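Local atomic coordinates of superoxide dismutase (Methanothermobacter thermautotrophicus, PDB entry 1MA1), a protein that destroys toxic superoxide radicals in the cell, using one iron ion per subunit to convert them to hydrogen peroxide and oxygen. Residues A[136-141]-A[158-163]. Numbering follows the deposited sequence.
Sequences TYCQRT and PHFRIL
Thr136 and Phe160, which bury more surface here than any other residue, cross at about a right angle, with Thr136 OG1 at the edge of the ring, near its plane, and 3.5 Å from Phe160 CB. The same hydroxyl donates a hydrogen bond to Arg161 O at 2.6 Å; OG1 stands opposite the backbone N (chi1 -177°) and beside the carbonyl carbon of Thr136, on the side where that acceptor lies, and the donor is tilted 18° from the plane of the Arg161 carbonyl. Further along the strand, Cys138 CB meets the far end of the ring at Phe160 CE2, 3.6 Å away, from an oblique direction, while SG adds an oblique sulfur-aromatic contact. A water links Tyr137 O to Arg161 N. Strand 131-138 is the central strand of the three-stranded antiparallel sheet in the C-terminal domain of iron/manganese superoxide dismutases, and 158-163 leads into strand 164-167, an outer strand within this chain, which pairs with it. Phe145 of strand 143-150, on its other side, also touches Phe160. With an alanine in place of Phe160, a gap is likely to open beside Cys138 CB, and the sulfur would probably lose its aromatic neighbour. Past Arg161, Leu163 CD1 rests 4.3 Å from Tyr137 CB, and Arg161 NH2 hydrogen-bonds to His159 O of the second subunit.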
ATOM      1  N   THR A 136       8.463 -15.066 -11.864  1.00 16.94           N
ATOM      2  CA  THR A 136       9.310 -15.712 -10.863  1.00 17.58           C
ATOM      3  C   THR A 136       8.907 -17.188 -10.687  1.00 18.73           C
ATOM      4  O   THR A 136       8.160 -17.733 -11.504  1.00 20.00           O
ATOM      5  CB  THR A 136       9.209 -14.987  -9.509  1.00 17.24           C
ATOM      6  OG1 THR A 136      10.102 -15.600  -8.570  1.00 17.11           O
ATOM      7  CG2 THR A 136       7.786 -15.059  -8.963  1.00 17.84           C
ATOM      8  N   TYR A 137       9.410 -17.836  -9.640  1.00 18.93           N
ATOM      9  CA  TYR A 137       9.363 -19.297  -9.551  1.00 20.59           C
ATOM     10  C   TYR A 137       9.291 -19.741  -8.099  1.00 22.80           C
ATOM     11  O   TYR A 137      10.105 -19.317  -7.276  1.00 23.54           O
ATOM     12  CB  TYR A 137      10.600 -19.912 -10.216  1.00 20.12           C
ATOM     13  CG  TYR A 137      10.765 -21.408  -9.991  1.00 18.42           C
ATOM     14  CD1 TYR A 137       9.888 -22.316 -10.566  1.00 16.37           C
ATOM     15  CD2 TYR A 137      11.777 -21.906  -9.157  1.00 17.52           C
ATOM     16  CE1 TYR A 137      10.001 -23.672 -10.316  1.00 16.94           C
ATOM     17  CE2 TYR A 137      11.896 -23.263  -8.902  1.00 15.76           C
ATOM     18  CZ  TYR A 137      10.997 -24.139  -9.483  1.00 18.81           C
ATOM     19  OH  TYR A 137      11.039 -25.484  -9.197  1.00 19.39           O
ATOM     20  N   CYS A 138       8.309 -20.583  -7.776  1.00 25.16           N
ATOM     21  CA  CYS A 138       8.243 -21.216  -6.452  1.00 26.95           C
ATOM     22  C   CYS A 138       8.848 -22.616  -6.514  1.00 28.96           C
ATOM     23  O   CYS A 138       8.179 -23.583  -6.828  1.00 28.12           O
ATOM     24  CB  CYS A 138       6.795 -21.283  -5.953  1.00 27.14           C
ATOM     25  SG  CYS A 138       6.555 -22.013  -4.299  1.00 25.66           S
ATOM     26  N   GLN A 139      10.150 -22.675  -6.267  1.00 32.84           N
ATOM     27  CA  GLN A 139      10.830 -23.797  -5.642  1.00 36.72           C
ATOM     28  C   GLN A 139       9.924 -24.804  -4.919  1.00 35.77           C
ATOM     29  O   GLN A 139       9.901 -25.987  -5.251  1.00 33.77           O
ATOM     30  CB  GLN A 139      11.900 -23.211  -4.713  1.00 42.45           C
ATOM     31  CG  GLN A 139      11.745 -21.657  -4.543  1.00 50.74           C
ATOM     32  CD  GLN A 139      13.037 -20.907  -4.119  1.00 56.84           C
ATOM     33  OE1 GLN A 139      12.964 -19.838  -3.487  1.00 57.72           O
ATOM     34  NE2 GLN A 139      14.212 -21.452  -4.486  1.00 57.70           N
ATOM     35  N   ARG A 140       9.161 -24.343  -3.942  1.00 36.78           N
ATOM     36  CA  ARG A 140       8.348 -25.257  -3.130  1.00 37.41           C
ATOM     37  C   ARG A 140       7.336 -26.077  -3.962  1.00 35.89           C
ATOM     38  O   ARG A 140       7.300 -27.301  -3.868  1.00 36.21           O
ATOM     39  CB  ARG A 140       7.590 -24.469  -2.064  1.00 38.18           C
ATOM     40  CG  ARG A 140       7.544 -25.133  -0.716  1.00 40.34           C
ATOM     41  CD  ARG A 140       8.870 -24.962  -0.023  1.00 43.06           C
ATOM     42  NE  ARG A 140       8.818 -25.414   1.361  1.00 44.69           N
ATOM     43  CZ  ARG A 140       9.873 -25.445   2.174  1.00 44.71           C
ATOM     44  NH1 ARG A 140      11.064 -25.042   1.742  1.00 40.76           N
ATOM     45  NH2 ARG A 140       9.735 -25.893   3.418  1.00 44.44           N
ATOM     46  N   THR A 141       6.510 -25.396  -4.755  1.00 32.98           N
ATOM     47  CA  THR A 141       5.469 -26.062  -5.530  1.00 29.92           C
ATOM     48  C   THR A 141       5.918 -26.293  -6.956  1.00 28.14           C
ATOM     49  O   THR A 141       5.173 -26.866  -7.755  1.00 29.11           O
ATOM     50  CB  THR A 141       4.157 -25.228  -5.576  1.00 29.00           C
ATOM     51  OG1 THR A 141       4.450 -23.914  -6.059  1.00 26.33           O
ATOM     52  CG2 THR A 141       3.538 -25.110  -4.203  1.00 26.49           C
ATOM     53  N   PRO A 158       8.338 -11.772  -0.704  1.00 14.34           N
ATOM     54  CA  PRO A 158       9.731 -11.778  -0.277  1.00 15.21           C
ATOM     55  C   PRO A 158      10.424 -13.086  -0.622  1.00 15.17           C
ATOM     56  O   PRO A 158       9.806 -14.153  -0.570  1.00 16.60           O
ATOM     57  CB  PRO A 158       9.646 -11.514   1.228  1.00 15.08           C
ATOM     58  CG  PRO A 158       8.236 -11.865   1.579  1.00 17.50           C
ATOM     59  CD  PRO A 158       7.449 -11.409   0.407  1.00 14.77           C
ATOM     60  N   HIS A 159      11.698 -12.981  -1.008  1.00 15.71           N
ATOM     61  CA  HIS A 159      12.597 -14.128  -1.184  1.00 16.11           C
ATOM     62  C   HIS A 159      12.535 -14.742  -2.594  1.00 16.07           C
ATOM     63  O   HIS A 159      13.444 -15.467  -2.986  1.00 14.33           O
ATOM     64  CB  HIS A 159      12.299 -15.205  -0.108  1.00 15.90           C
ATOM     65  CG  HIS A 159      13.392 -16.212   0.071  1.00 14.40           C
ATOM     66  ND1 HIS A 159      13.287 -17.513  -0.371  1.00 15.48           N
ATOM     67  CD2 HIS A 159      14.619 -16.105   0.640  1.00 14.51           C
ATOM     68  CE1 HIS A 159      14.403 -18.167  -0.080  1.00 12.72           C
ATOM     69  NE2 HIS A 159      15.225 -17.336   0.531  1.00 11.62           N
ATOM     70  N   PHE A 160      11.469 -14.462  -3.346  1.00 15.49           N
ATOM     71  CA  PHE A 160      11.364 -14.973  -4.710  1.00 16.80           C
ATOM     72  C   PHE A 160      12.231 -14.206  -5.693  1.00 16.32           C
ATOM     73  O   PHE A 160      12.363 -12.993  -5.587  1.00 15.58           O
ATOM     74  CB  PHE A 160       9.908 -14.937  -5.180  1.00 17.58           C
ATOM     75  CG  PHE A 160       9.086 -16.103  -4.700  1.00 17.64           C
ATOM     76  CD1 PHE A 160       9.120 -16.497  -3.378  1.00 16.39           C
ATOM     77  CD2 PHE A 160       8.274 -16.801  -5.579  1.00 16.79           C
ATOM     78  CE1 PHE A 160       8.357 -17.572  -2.949  1.00 18.52           C
ATOM     79  CE2 PHE A 160       7.516 -17.864  -5.148  1.00 16.11           C
ATOM     80  CZ  PHE A 160       7.560 -18.249  -3.834  1.00 18.22           C
ATOM     81  N   ARG A 161      12.812 -14.918  -6.654  1.00 18.02           N
ATOM     82  CA  ARG A 161      13.866 -14.358  -7.500  1.00 20.59           C
ATOM     83  C   ARG A 161      13.345 -13.953  -8.865  1.00 20.96           C
ATOM     84  O   ARG A 161      12.337 -14.483  -9.333  1.00 21.34           O
ATOM     85  CB  ARG A 161      14.998 -15.363  -7.675  1.00 22.27           C
ATOM     86  CG  ARG A 161      15.448 -15.988  -6.365  1.00 26.79           C
ATOM     87  CD  ARG A 161      16.952 -15.950  -6.216  1.00 28.73           C
ATOM     88  NE  ARG A 161      17.359 -14.720  -5.548  1.00 29.46           N
ATOM     89  CZ  ARG A 161      18.589 -14.216  -5.575  1.00 29.97           C
ATOM     90  NH1 ARG A 161      19.550 -14.836  -6.249  1.00 29.28           N
ATOM     91  NH2 ARG A 161      18.855 -13.080  -4.931  1.00 28.99           N
ATOM     92  N   ILE A 162      14.025 -13.005  -9.508  1.00 20.09           N
ATOM     93  CA  ILE A 162      13.493 -12.416 -10.736  1.00 20.10           C
ATOM     94  C   ILE A 162      13.925 -13.191 -11.982  1.00 19.22           C
ATOM     95  O   ILE A 162      15.105 -13.483 -12.171  1.00 19.87           O
ATOM     96  CB  ILE A 162      13.934 -10.938 -10.895  1.00 20.69           C
ATOM     97  CG1 ILE A 162      13.454 -10.104  -9.711  1.00 20.04           C
ATOM     98  CG2 ILE A 162      13.353 -10.359 -12.175  1.00 19.65           C
ATOM     99  CD1 ILE A 162      13.949  -8.677  -9.758  1.00 18.89           C
ATOM    100  N   LEU A 163      12.963 -13.511 -12.834  1.00 17.99           N
ATOM    101  CA  LEU A 163      13.262 -14.118 -14.127  1.00 17.98           C
ATOM    102  C   LEU A 163      13.074 -13.141 -15.285  1.00 18.52           C
ATOM    103  O   LEU A 163      13.954 -12.989 -16.138  1.00 18.18           O
ATOM    104  CB  LEU A 163      12.375 -15.343 -14.346  1.00 15.87           C
ATOM    105  CG  LEU A 163      12.605 -16.480 -13.363  1.00 14.56           C
ATOM    106  CD1 LEU A 163      11.674 -17.633 -13.658  1.00 13.11           C
ATOM    107  CD2 LEU A 163      14.065 -16.900 -13.451  1.00 13.78           C
TER
HETATM  108  O   HOH W   1      12.328 -17.501  -6.571  1.00 16.00           O